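Local atomic coordinates of putative oxidoreductase with NAD(P)-binding Rossmann-fold domain (Clostridium difficile, PDB entry 3UUW), a protein that probably works as an NAD(P)-dependent oxidoreductase or dehydrogenase of the GFO/IDH/MocA family, its natural substrate being unknown. Residues Ala21-Leu26 / Ser50-Met55; His170-Ala175 / Ile294-Leu299; Val201-Lys206 / Ile212-His217; Ile263-Gln266 / Glu270-Ser273. One frame throughout, in Å; residues are numbered along the deposited sequence. Where two conformers were deposited one is given.

Contact 1. Residues Ala21-Leu26 / Ser50-Met55; sequences AYLPIL and SDYRIM
L23 meets Y52 and I54 within the Rossmann-fold domain, where helix 16-26, which follows strand 8-12, comes up beside the C-terminal end of helix 42-52. The backbones stay well apart: the nearest CA atoms, those of L23 and Y52, are 8.9 Å from each other, so the gap is bridged by side chains, and no hydrogen bond crosses it. Both residues carry CG beside the backbone N and anti to the carbonyl carbon (chi1 -79° in L23, -72° in Y52), and both CB atoms project toward the opposite segment. The leucine lies aslant to the phenol, meeting it with neither a clear face nor a clear edge. L23 CB is 3.9 Å from Y52 OH and 4.0 Å from Y52 CE2, and L23 CD1 comes to 4.1 Å from the same CE2. The leucine thus lies along the CE2 side and the hydroxyl end of the ring.

Beyond Y52 the chain turns by a Schellman motif, with R53 at positive phi (60°), and this sends I54 back toward helix 16-26. Y52 and I54 both also pack on T27, while L23 and I54 share F34, so the contact lies over strand 33-38, an outer strand of the sheet. R53 serves the assembly, its NE bonding to the Y52 carbonyl of the second subunit. Only 145 Å² is buried between the segments, consistent with a few-atom touch. Its far end is methyl to methyl, L23 CD2 lying 4.4 Å from I54 CD1.

Contact 2. Residues His170-Ala175 / Ile294-Leu299; sequences HVIDTA and IKAQRL
D173 and A296 mark the closest backbone approach, their CA atoms 5.0 Å apart, where segments of helices 160-179 and 295-305 pass with axes 8.8 Å from each other and N-to-C directions 120° apart. The closeness of these two CA atoms is consistent with the small side chain of A296. Its CB points at helix 160-179 and sits over the backbone there, 3.8 Å from D173 N. The same methyl is flanked by I172, whose CG2 branch also comes within 3.8 Å of A296 CB.

I172 CG2 has a second neighbour one turn further along helix 295-305, L299 CD2 at 3.9 Å. The side chains of I172 and L299 cross at about a right angle. CG2, anti to the backbone N of I172, is the branch that reaches both A296 and L299.

On the polar flank, D173 has CG anti to its backbone N (chi1 -172°), which carries the carboxylate to the start of the other helix. A water donates to D173 OD1 at 2.7 Å and accepts from A296 N at 3.0 Å, satisfying an amide of the first turn, two residues after the N-cap position, I294. OD1 also takes a salt bridge from R127, so it has two partners, the water and the arginine.

V171 and A175, elsewhere on helix 160-179, rest on strands 142-150 and 211-217. The result is the layered alpha/beta packing of the C-terminal domain: the sheet, helix 160-179 against it, and the chain's last helix beyond, which also touches helix 103-116 of the Rossmann domain.

Contact 3. Residues Val201-Lys206 / Ile212-His217; sequences VSHKLK and INTSMH
V201 and M216 pair at one end of a beta hairpin formed by strands 198-206 and 211-217, adjacent antiparallel strands of the large mixed sheet in the C-terminal domain. The segment axes run 174° apart in direction at a closest approach of 4.7 Å. V201, H203 and L205 face M216, T214 and I212 as hydrogen-bonded pairs; S202 with S215 and K204 with N213 are non-hydrogen-bonded. V201 N donates to M216 O at 3.0 Å and V201 O accepts from M216 N at 2.9 Å. At the other end L205 N reaches I212 O over 2.7 Å, almost straight (177° at the hydrogen) and in the carbonyl plane.

On the face of V201, H203, L205, I212, T214 and M216, V201 CG1 touches M216 CB at 3.9 Å. That branch stands between the backbone N and the carbonyl carbon (chi1 60°), which swings it across to the neighbouring strand. T214 OG1 lies at the edge of the H203 ring, 3.4 Å from H203 CB. The Y168 hydroxyl bonds to both H203 ND1 and T214 OG1, while E188 takes H203 NE2.

On the face of S202, K204, N213 and S215, K204 and N213 lie side by side, pointing the same way. The lysine bends at its last two torsions to set NZ 2.8 Å from N213 OD1, a bond to be read with caution, the position of NZ being doubtful. This face meets the third subunit, K204 packing on its S202; the first meets helix 160-179, I212 on A175 and T214 on V171. Such an arrangement fits an antiparallel hairpin within an open-faced alpha/beta sheet.

Contact 4. Residues Ile263-Gln266 / Glu270-Ser273; sequences ILKQ and EDIS
L264 and K265 meet E270 and D271 at the junction of two consecutive helices, 263-267 and 269-281, which packs beside helix 16-26 of the Rossmann-fold domain and is tight at the backbone but looser where the charged ends reach outward. At the tight end E270 N donates to L264 O over 3.1 Å. The N-H points well at the oxygen (168°), but the donor stands above the carbonyl plane, 61° out of it, and so misses the lone pairs. The E270 side chain, extended and with CG anti to the backbone N, then runs back over K265, bringing OE2 to 3.6 Å from K265 CB. N262 ND2 holds that oxygen by a hydrogen bond, and N262 OD1 takes K265 N. L264 turns its end away from helix 269-281 and packs on P24 and I25.

The outer part is built of partly exposed charges and water. K265 bends at its second torsion (69°), which takes the chain past the glutamate and on to D271. K265 NZ and E270 OE1 are 4.8 Å apart and are joined by a water. A second water donates to K265 O and accepts from D271 N at 3.0 Å, bridging the main chains. The direct link is the salt bridge: K265 NZ is received by D271 OD1 through its syn lone pair at 2.8 Å, with a weak second bond to D271 OD2 at 3.0 Å.

Overall arrangement
From the N terminus, contact 1 closes first, joining two helices within the Rossmann domain across 23 intervening residues. The chain later enters the C-terminal domain, where contact 2 closes a long loop from helix 160-179 to the final helix. Contacts 3 and 4 are both nested inside that loop, in series: the first a local hairpin, the second a turn between adjacent helices. Contacts 2 and 3 touch, V171 and A175 resting on T214 and I212, so helix 160-179 joins the last helix to the sheet. Contact 4 instead reaches back to contact 1, through Y22 on S273 and P24 on L264, tying helices 263-267 and 269-281 to helix 16-26 of the Rossmann domain.

Contact 1. Residues Ala21-Leu26 / Ser50-Met55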
loop_
_atom_site.group_PDB
_atom_site.type_symbol
_atom_site.label_atom_id
_atom_site.label_comp_id
_atom_site.label_asym_id
_atom_site.label_seq_id
_atom_site.Cartn_x
_atom_site.Cartn_y
_atom_site.Cartn_z
ATOM N N ALA A 21 -11.218 -26.562 -2.370
ATOM C CA ALA A 21 -11.835 -25.688 -3.411
ATOM C C ALA A 21 -13.262 -26.002 -3.784
ATOM O O ALA A 21 -13.943 -25.132 -4.395
ATOM C CB ALA A 21 -10.984 -25.714 -4.687
ATOM N N TYR A 22 -13.726 -27.228 -3.481
ATOM C CA TYR A 22 -15.072 -27.667 -3.875
ATOM C C TYR A 22 -15.978 -28.111 -2.747
ATOM O O TYR A 22 -17.100 -27.579 -2.630
ATOM C CB TYR A 22 -14.992 -28.727 -4.967
ATOM C CG TYR A 22 -14.406 -28.159 -6.225
ATOM C CD1 TYR A 22 -15.191 -27.417 -7.096
ATOM C CD2 TYR A 22 -13.049 -28.275 -6.503
ATOM C CE1 TYR A 22 -14.658 -26.869 -8.262
ATOM C CE2 TYR A 22 -12.496 -27.726 -7.660
ATOM C CZ TYR A 22 -13.297 -27.016 -8.525
ATOM O OH TYR A 22 -12.770 -26.466 -9.682
ATOM N N LEU A 23 -15.514 -29.050 -1.911
ATOM C CA LEU A 23 -16.310 -29.544 -0.786
ATOM C C LEU A 23 -16.838 -28.408 0.085
ATOM O O LEU A 23 -18.036 -28.421 0.443
ATOM C CB LEU A 23 -15.543 -30.604 0.028
ATOM C CG LEU A 23 -15.537 -31.994 -0.619
ATOM C CD1 LEU A 23 -14.491 -32.913 -0.026
ATOM C CD2 LEU A 23 -16.951 -32.622 -0.552
ATOM N N PRO A 24 -15.993 -27.391 0.384
ATOM C CA PRO A 24 -16.539 -26.353 1.272
ATOM C C PRO A 24 -17.761 -25.620 0.729
ATOM O O PRO A 24 -18.562 -25.115 1.508
ATOM C CB PRO A 24 -15.356 -25.402 1.463
ATOM C CG PRO A 24 -14.146 -26.304 1.322
ATOM C CD PRO A 24 -14.537 -27.197 0.175
ATOM N N ILE A 25 -17.912 -25.563 -0.583
ATOM C CA ILE A 25 -19.107 -24.915 -1.148
ATOM C C ILE A 25 -20.231 -25.915 -1.451
ATOM O O ILE A 25 -21.423 -25.643 -1.153
ATOM C CB ILE A 25 -18.762 -24.026 -2.361
ATOM C CG1 ILE A 25 -17.893 -24.766 -3.353
ATOM C CG2 ILE A 25 -18.079 -22.774 -1.892
ATOM C CD1 ILE A 25 -17.241 -23.880 -4.438
ATOM N N LEU A 26 -19.879 -27.082 -1.991
ATOM C CA LEU A 26 -20.886 -28.021 -2.447
ATOM C C LEU A 26 -21.568 -28.775 -1.317
ATOM O O LEU A 26 -22.669 -29.272 -1.505
ATOM C CB LEU A 26 -20.297 -28.997 -3.472
ATOM C CG LEU A 26 -19.861 -28.359 -4.792
ATOM C CD1 LEU A 26 -19.152 -29.405 -5.633
ATOM C CD2 LEU A 26 -21.073 -27.724 -5.544
ATOM N N SER A 50 -18.080 -39.261 6.114
ATOM C CA SER A 50 -18.583 -39.165 7.481
ATOM C C SER A 50 -18.558 -37.718 7.985
ATOM O O SER A 50 -19.502 -37.261 8.631
ATOM C CB SER A 50 -17.739 -40.010 8.422
ATOM O OG SER A 50 -18.251 -39.912 9.740
ATOM N N ASP A 51 -17.465 -37.014 7.722
ATOM C CA ASP A 51 -17.325 -35.630 8.176
ATOM C C ASP A 51 -18.486 -34.778 7.675
ATOM O O ASP A 51 -18.969 -33.920 8.386
ATOM C CB ASP A 51 -16.016 -35.001 7.674
ATOM C CG ASP A 51 -14.782 -35.606 8.294
ATOM O OD1 ASP A 51 -14.878 -36.295 9.332
ATOM O OD2 ASP A 51 -13.689 -35.372 7.737
ATOM N N TYR A 52 -18.918 -35.020 6.446
ATOM C CA TYR A 52 -19.958 -34.210 5.818
ATOM C C TYR A 52 -21.339 -34.860 5.718
ATOM O O TYR A 52 -22.265 -34.258 5.136
ATOM C CB TYR A 52 -19.530 -33.835 4.421
ATOM C CG TYR A 52 -18.424 -32.823 4.316
ATOM C CD1 TYR A 52 -18.635 -31.515 4.694
ATOM C CD2 TYR A 52 -17.193 -33.164 3.762
ATOM C CE1 TYR A 52 -17.647 -30.568 4.567
ATOM C CE2 TYR A 52 -16.195 -32.222 3.614
ATOM C CZ TYR A 52 -16.433 -30.918 4.015
ATOM O OH TYR A 52 -15.459 -29.958 3.891
ATOM N N ARG A 53 -21.475 -36.070 6.263
ATOM C CA ARG A 53 -22.734 -36.809 6.250
ATOM C C ARG A 53 -23.211 -37.085 4.836
ATOM O O ARG A 53 -24.394 -36.951 4.523
ATOM C CB ARG A 53 -23.813 -36.094 7.062
ATOM C CG ARG A 53 -23.480 -35.974 8.559
ATOM C CD ARG A 53 -24.289 -34.820 9.222
ATOM N NE ARG A 53 -23.989 -33.564 8.545
ATOM C CZ ARG A 53 -22.900 -32.821 8.749
ATOM N NH1 ARG A 53 -21.989 -33.173 9.650
ATOM N NH2 ARG A 53 -22.716 -31.722 8.028
ATOM N N ILE A 54 -22.260 -37.465 4.001
ATOM C CA ILE A 54 -22.498 -37.825 2.623
ATOM C C ILE A 54 -22.358 -39.342 2.535
ATOM O O ILE A 54 -21.566 -39.943 3.265
ATOM C CB ILE A 54 -21.468 -37.168 1.673
ATOM C CG1 ILE A 54 -21.571 -35.641 1.714
ATOM C CG2 ILE A 54 -21.719 -37.595 0.237
ATOM C CD1 ILE A 54 -20.422 -34.939 0.990
ATOM N N MET A 55 -23.117 -39.943 1.631
ATOM C CA MET A 55 -23.085 -41.387 1.432
ATOM C C MET A 55 -21.839 -41.774 0.635
ATOM O O MET A 55 -21.622 -41.254 -0.452
ATOM C CB MET A 55 -24.336 -41.827 0.665
ATOM C CG MET A 55 -24.419 -43.318 0.371
ATOM S SD MET A 55 -24.536 -44.333 1.857
ATOM C CE MET A 55 -26.085 -43.749 2.537
#

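Contact 2. Residues His170-Ala175 / Ile294-Leu299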
loop_
_atom_site.group_PDB
_atom_site.type_symbol
_atom_site.label_atom_id
_atom_site.label_comp_id
_atom_site.label_asym_id
_atom_site.label_seq_id
_atom_site.Cartn_x
_atom_site.Cartn_y
_atom_site.Cartn_z
ATOM N N HIS A 170 -3.622 -21.741 -16.503
ATOM C CA HIS A 170 -4.489 -20.714 -15.921
ATOM C C HIS A 170 -4.172 -19.321 -16.441
ATOM O O HIS A 170 -5.086 -18.531 -16.686
ATOM C CB HIS A 170 -4.405 -20.687 -14.399
ATOM C CG HIS A 170 -5.128 -21.808 -13.735
ATOM N ND1 HIS A 170 -6.487 -22.005 -13.865
ATOM C CD2 HIS A 170 -4.685 -22.769 -12.890
ATOM C CE1 HIS A 170 -6.845 -23.056 -13.147
ATOM N NE2 HIS A 170 -5.770 -23.532 -12.538
ATOM N N VAL A 171 -2.888 -19.037 -16.606
ATOM C CA VAL A 171 -2.432 -17.752 -17.130
ATOM C C VAL A 171 -2.875 -17.582 -18.594
ATOM O O VAL A 171 -3.465 -16.548 -18.984
ATOM C CB VAL A 171 -0.894 -17.612 -16.951
ATOM C CG1 VAL A 171 -0.394 -16.307 -17.572
ATOM C CG2 VAL A 171 -0.517 -17.660 -15.467
ATOM N N ILE A 172 -2.607 -18.602 -19.404
ATOM C CA ILE A 172 -2.968 -18.603 -20.834
ATOM C C ILE A 172 -4.480 -18.543 -20.996
ATOM O O ILE A 172 -4.979 -17.758 -21.787
ATOM C CB ILE A 172 -2.383 -19.814 -21.553
ATOM C CG1 ILE A 172 -0.853 -19.758 -21.517
ATOM C CG2 ILE A 172 -2.879 -19.920 -23.029
ATOM C CD1 ILE A 172 -0.238 -18.436 -22.041
ATOM N N ASP A 173 -5.223 -19.352 -20.248
ATOM C CA ASP A 173 -6.675 -19.298 -20.403
ATOM C C ASP A 173 -7.243 -17.920 -20.045
ATOM O O ASP A 173 -8.128 -17.406 -20.727
ATOM C CB ASP A 173 -7.392 -20.343 -19.555
ATOM C CG ASP A 173 -8.876 -20.400 -19.878
ATOM O OD1 ASP A 173 -9.220 -20.953 -20.953
ATOM O OD2 ASP A 173 -9.679 -19.859 -19.086
ATOM N N THR A 174 -6.751 -17.335 -18.962
ATOM C CA THR A 174 -7.233 -16.008 -18.556
ATOM C C THR A 174 -6.908 -14.977 -19.649
ATOM O O THR A 174 -7.734 -14.120 -19.986
ATOM C CB THR A 174 -6.667 -15.613 -17.206
ATOM O OG1 THR A 174 -7.005 -16.611 -16.237
ATOM C CG2 THR A 174 -7.199 -14.245 -16.776
ATOM N N ALA A 175 -5.709 -15.086 -20.221
ATOM C CA ALA A 175 -5.286 -14.226 -21.316
ATOM C C ALA A 175 -6.249 -14.307 -22.507
ATOM O O ALA A 175 -6.664 -13.280 -23.036
ATOM C CB ALA A 175 -3.863 -14.575 -21.754
ATOM N N ILE A 294 -10.457 -26.394 -24.343
ATOM C CA ILE A 294 -9.156 -26.900 -24.777
ATOM C C ILE A 294 -8.300 -25.896 -25.526
ATOM O O ILE A 294 -7.188 -26.218 -25.887
ATOM C CB ILE A 294 -9.343 -28.178 -25.674
ATOM C CG1 ILE A 294 -10.345 -27.922 -26.818
ATOM C CG2 ILE A 294 -9.817 -29.325 -24.820
ATOM C CD1 ILE A 294 -10.465 -29.102 -27.826
ATOM N N LYS A 295 -8.789 -24.669 -25.729
ATOM C CA LYS A 295 -8.024 -23.733 -26.549
ATOM C C LYS A 295 -6.708 -23.304 -25.899
ATOM O O LYS A 295 -5.708 -23.170 -26.593
ATOM C CB LYS A 295 -8.852 -22.539 -26.991
ATOM C CG LYS A 295 -9.322 -21.609 -25.985
ATOM C CD LYS A 295 -9.934 -20.415 -26.788
ATOM C CE LYS A 295 -10.426 -19.319 -25.945
ATOM N NZ LYS A 295 -11.115 -18.308 -26.820
ATOM N N ALA A 296 -6.711 -23.077 -24.580
ATOM C CA ALA A 296 -5.472 -22.753 -23.879
ATOM C C ALA A 296 -4.506 -23.957 -23.954
ATOM O O ALA A 296 -3.295 -23.809 -24.215
ATOM C CB ALA A 296 -5.749 -22.373 -22.421
ATOM N N GLN A 297 -5.042 -25.157 -23.756
ATOM C CA GLN A 297 -4.219 -26.360 -23.815
ATOM C C GLN A 297 -3.595 -26.577 -25.199
ATOM O O GLN A 297 -2.439 -26.979 -25.306
ATOM C CB GLN A 297 -5.026 -27.578 -23.408
ATOM C CG GLN A 297 -4.174 -28.812 -23.156
ATOM C CD GLN A 297 -5.012 -29.993 -22.726
ATOM O OE1 GLN A 297 -6.241 -29.890 -22.630
ATOM N NE2 GLN A 297 -4.356 -31.128 -22.489
ATOM N N ARG A 298 -4.365 -26.267 -26.232
ATOM C CA ARG A 298 -3.905 -26.373 -27.606
ATOM C C ARG A 298 -2.712 -25.446 -27.817
ATOM O O ARG A 298 -1.716 -25.842 -28.417
ATOM C CB ARG A 298 -5.050 -26.035 -28.571
ATOM C CG ARG A 298 -4.761 -26.329 -29.991
ATOM C CD ARG A 298 -5.876 -25.783 -30.903
ATOM N NE ARG A 298 -7.167 -26.413 -30.647
ATOM C CZ ARG A 298 -7.500 -27.658 -31.001
ATOM N NH1 ARG A 298 -6.640 -28.445 -31.643
ATOM N NH2 ARG A 298 -8.716 -28.115 -30.718
ATOM N N LEU A 299 -2.785 -24.230 -27.286
ATOM C CA LEU A 299 -1.695 -23.299 -27.436
ATOM C C LEU A 299 -0.473 -23.824 -26.702
ATOM O O LEU A 299 0.647 -23.766 -27.216
ATOM C CB LEU A 299 -2.106 -21.917 -26.926
ATOM C CG LEU A 299 -1.095 -20.785 -27.043
ATOM C CD1 LEU A 299 -0.500 -20.755 -28.438
ATOM C CD2 LEU A 299 -1.787 -19.470 -26.708
HETATM O O HOH W 1 -9.051 -23.058 -22.676
#

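Contact 3. Residues Val201-Lys206 / Ile212-His217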
loop_
_atom_site.group_PDB
_atom_site.type_symbol
_atom_site.label_atom_id
_atom_site.label_comp_id
_atom_site.label_asym_id
_atom_site.label_seq_id
_atom_site.Cartn_x
_atom_site.Cartn_y
_atom_site.Cartn_z
ATOM N N VAL A 201 8.705 -19.021 -17.498
ATOM C CA VAL A 201 8.124 -19.005 -18.827
ATOM C C VAL A 201 7.410 -17.691 -19.019
ATOM O O VAL A 201 6.797 -17.166 -18.094
ATOM C CB VAL A 201 7.150 -20.188 -19.068
ATOM C CG1 VAL A 201 5.997 -20.155 -18.096
ATOM C CG2 VAL A 201 6.613 -20.195 -20.518
ATOM N N SER A 202 7.488 -17.175 -20.232
ATOM C CA SER A 202 6.798 -15.953 -20.589
ATOM C C SER A 202 6.474 -15.949 -22.063
ATOM O O SER A 202 7.200 -16.535 -22.870
ATOM C CB SER A 202 7.647 -14.738 -20.234
ATOM O OG SER A 202 7.033 -13.560 -20.706
ATOM N N HIS A 203 5.366 -15.294 -22.400
ATOM C CA HIS A 203 4.936 -15.129 -23.782
ATOM C C HIS A 203 4.371 -13.764 -24.016
ATOM O O HIS A 203 3.895 -13.104 -23.096
ATOM C CB HIS A 203 3.898 -16.164 -24.164
ATOM C CG HIS A 203 4.466 -17.534 -24.262
ATOM N ND1 HIS A 203 4.525 -18.392 -23.187
ATOM C CD2 HIS A 203 5.085 -18.159 -25.282
ATOM C CE1 HIS A 203 5.122 -19.511 -23.561
ATOM N NE2 HIS A 203 5.495 -19.385 -24.820
ATOM N N LYS A 204 4.470 -13.333 -25.258
ATOM C CA LYS A 204 3.736 -12.183 -25.707
ATOM C C LYS A 204 2.714 -12.718 -26.706
ATOM O O LYS A 204 3.088 -13.359 -27.733
ATOM C CB LYS A 204 4.647 -11.151 -26.343
ATOM C CG LYS A 204 3.898 -9.908 -26.796
ATOM C CD LYS A 204 4.844 -8.893 -27.431
ATOM C CE LYS A 204 5.601 -8.097 -26.397
ATOM N NZ LYS A 204 4.668 -7.134 -25.712
ATOM N N LEU A 205 1.435 -12.443 -26.435
ATOM C CA LEU A 205 0.324 -12.855 -27.267
ATOM C C LEU A 205 -0.231 -11.619 -27.971
ATOM O O LEU A 205 -0.818 -10.729 -27.341
ATOM C CB LEU A 205 -0.762 -13.567 -26.446
ATOM C CG LEU A 205 -0.273 -14.743 -25.592
ATOM C CD1 LEU A 205 -1.447 -15.285 -24.784
ATOM C CD2 LEU A 205 0.403 -15.853 -26.409
ATOM N N LYS A 206 -0.033 -11.570 -29.283
ATOM C CA LYS A 206 -0.414 -10.408 -30.071
ATOM C C LYS A 206 -1.789 -10.500 -30.726
ATOM O O LYS A 206 -2.050 -11.423 -31.499
ATOM C CB LYS A 206 0.640 -10.183 -31.157
ATOM C CG LYS A 206 0.439 -8.908 -31.970
ATOM C CD LYS A 206 1.511 -8.737 -33.020
ATOM C CE LYS A 206 1.388 -7.379 -33.710
ATOM N NZ LYS A 206 1.461 -6.254 -32.714
ATOM N N ILE A 212 -1.010 -9.307 -25.014
ATOM C CA ILE A 212 -1.029 -9.772 -23.646
ATOM C C ILE A 212 0.346 -10.322 -23.336
ATOM O O ILE A 212 0.913 -11.080 -24.128
ATOM C CB ILE A 212 -2.055 -10.889 -23.387
ATOM C CG1 ILE A 212 -3.469 -10.449 -23.768
ATOM C CG2 ILE A 212 -2.005 -11.297 -21.914
ATOM C CD1 ILE A 212 -3.822 -10.682 -25.234
ATOM N N ASN A 213 0.892 -9.907 -22.206
ATOM C CA ASN A 213 2.168 -10.406 -21.741
ATOM C C ASN A 213 1.938 -11.288 -20.553
ATOM O O ASN A 213 1.491 -10.816 -19.510
ATOM C CB ASN A 213 3.068 -9.237 -21.381
ATOM C CG ASN A 213 3.236 -8.283 -22.539
ATOM O OD1 ASN A 213 3.884 -8.621 -23.528
ATOM N ND2 ASN A 213 2.611 -7.109 -22.455
ATOM N N THR A 214 2.278 -12.570 -20.719
ATOM C CA THR A 214 2.060 -13.598 -19.708
ATOM C C THR A 214 3.367 -14.035 -19.133
ATOM O O THR A 214 4.343 -14.138 -19.853
ATOM C CB THR A 214 1.360 -14.836 -20.310
ATOM O OG1 THR A 214 2.142 -15.393 -21.378
ATOM C CG2 THR A 214 -0.022 -14.456 -20.852
ATOM N N SER A 215 3.399 -14.284 -17.821
ATOM C CA SER A 215 4.655 -14.624 -17.124
ATOM C C SER A 215 4.467 -15.495 -15.870
ATOM O O SER A 215 3.586 -15.252 -15.063
ATOM C CB SER A 215 5.362 -13.326 -16.730
ATOM O OG SER A 215 6.544 -13.548 -15.980
ATOM N N MET A 216 5.359 -16.468 -15.691
ATOM C CA MET A 216 5.310 -17.365 -14.550
ATOM C C MET A 216 6.739 -17.753 -14.109
ATOM O O MET A 216 7.474 -18.428 -14.833
ATOM C CB MET A 216 4.484 -18.622 -14.895
ATOM C CG MET A 216 4.667 -19.791 -13.895
ATOM S SD MET A 216 3.533 -21.169 -14.168
ATOM C CE MET A 216 1.981 -20.430 -13.592
ATOM N N HIS A 217 7.111 -17.327 -12.903
ATOM C CA HIS A 217 8.402 -17.665 -12.305
ATOM C C HIS A 217 8.120 -18.582 -11.125
ATOM O O HIS A 217 7.428 -18.207 -10.172
ATOM C CB HIS A 217 9.137 -16.412 -11.856
ATOM C CG HIS A 217 10.536 -16.655 -11.409
ATOM N ND1 HIS A 217 11.206 -15.786 -10.577
ATOM C CD2 HIS A 217 11.395 -17.661 -11.677
ATOM C CE1 HIS A 217 12.424 -16.250 -10.353
ATOM N NE2 HIS A 217 12.564 -17.388 -11.005
#

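Contact 4. Residues Ile263-Gln266 / Glu270-Ser273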
loop_
_atom_site.group_PDB
_atom_site.type_symbol
_atom_site.label_atom_id
_atom_site.label_comp_id
_atom_site.label_asym_id
_atom_site.label_seq_id
_atom_site.Cartn_x
_atom_site.Cartn_y
_atom_site.Cartn_z
ATOM N N ILE A 263 -13.209 -17.224 0.569
ATOM C CA ILE A 263 -12.141 -17.298 -0.418
ATOM C C ILE A 263 -12.539 -18.024 -1.710
ATOM O O ILE A 263 -11.968 -17.751 -2.779
ATOM C CB ILE A 263 -10.812 -17.857 0.173
ATOM C CG1 ILE A 263 -10.930 -19.337 0.495
ATOM C CG2 ILE A 263 -10.326 -17.005 1.412
ATOM C CD1 ILE A 263 -9.585 -19.945 0.855
ATOM N N LEU A 264 -13.529 -18.918 -1.650
ATOM C CA LEU A 264 -13.921 -19.653 -2.855
ATOM C C LEU A 264 -14.784 -18.769 -3.751
ATOM O O LEU A 264 -14.771 -18.898 -4.979
ATOM C CB LEU A 264 -14.622 -20.950 -2.490
ATOM C CG LEU A 264 -13.729 -21.863 -1.640
ATOM C CD1 LEU A 264 -14.455 -23.184 -1.323
ATOM C CD2 LEU A 264 -12.383 -22.132 -2.351
ATOM N N LYS A 265 -15.514 -17.869 -3.116
ATOM C CA LYS A 265 -16.241 -16.849 -3.843
ATOM C C LYS A 265 -15.222 -15.919 -4.495
ATOM O O LYS A 265 -15.344 -15.558 -5.682
ATOM C CB LYS A 265 -17.151 -16.075 -2.889
ATOM C CG LYS A 265 -17.934 -14.937 -3.550
ATOM C CD LYS A 265 -19.008 -15.424 -4.517
ATOM C CE LYS A 265 -19.855 -14.278 -5.012
ATOM N NZ LYS A 265 -20.969 -14.763 -5.900
ATOM N N GLN A 266 -14.201 -15.517 -3.734
ATOM C CA GLN A 266 -13.161 -14.636 -4.277
ATOM C C GLN A 266 -12.498 -15.214 -5.504
ATOM O O GLN A 266 -12.275 -14.496 -6.460
ATOM C CB GLN A 266 -12.049 -14.372 -3.263
ATOM C CG GLN A 266 -12.444 -13.634 -2.008
ATOM C CD GLN A 266 -11.305 -13.622 -0.993
ATOM O OE1 GLN A 266 -10.159 -13.866 -1.333
ATOM N NE2 GLN A 266 -11.647 -13.430 0.289
ATOM N N GLU A 270 -16.856 -20.697 -6.311
ATOM C CA GLU A 270 -18.250 -20.702 -5.940
ATOM C C GLU A 270 -19.154 -20.440 -7.143
ATOM O O GLU A 270 -20.104 -21.197 -7.406
ATOM C CB GLU A 270 -18.510 -19.704 -4.777
ATOM C CG GLU A 270 -19.934 -19.658 -4.343
ATOM C CD GLU A 270 -20.147 -18.941 -3.016
ATOM O OE1 GLU A 270 -21.251 -18.426 -2.806
ATOM O OE2 GLU A 270 -19.235 -18.930 -2.179
ATOM N N ASP A 271 -18.833 -19.424 -7.919
ATOM C CA ASP A 271 -19.698 -19.073 -9.028
ATOM C C ASP A 271 -19.608 -20.080 -10.175
ATOM O O ASP A 271 -20.631 -20.385 -10.801
ATOM C CB ASP A 271 -19.443 -17.657 -9.471
ATOM C CG ASP A 271 -19.903 -16.645 -8.416
ATOM O OD1 ASP A 271 -20.924 -16.921 -7.722
ATOM O OD2 ASP A 271 -19.243 -15.609 -8.265
ATOM N N ILE A 272 -18.419 -20.624 -10.418
ATOM C CA ILE A 272 -18.287 -21.578 -11.522
ATOM C C ILE A 272 -19.059 -22.861 -11.197
ATOM O O ILE A 272 -19.714 -23.437 -12.065
ATOM C CB ILE A 272 -16.822 -21.883 -11.915
ATOM C CG1 ILE A 272 -16.793 -22.526 -13.309
ATOM C CG2 ILE A 272 -16.076 -22.767 -10.858
ATOM C CD1 ILE A 272 -15.387 -22.701 -13.863
ATOM N N SER A 273 -18.973 -23.308 -9.945
ATOM C CA SER A 273 -19.650 -24.544 -9.548
ATOM C C SER A 273 -21.178 -24.333 -9.622
ATOM O O SER A 273 -21.920 -25.196 -10.128
ATOM C CB SER A 273 -19.174 -25.009 -8.168
ATOM O OG SER A 273 -17.748 -25.223 -8.157
HETATM O O HOH W 2 -17.129 -17.036 -7.245
HETATM O O HOH W 3 -22.511 -17.074 -4.536
#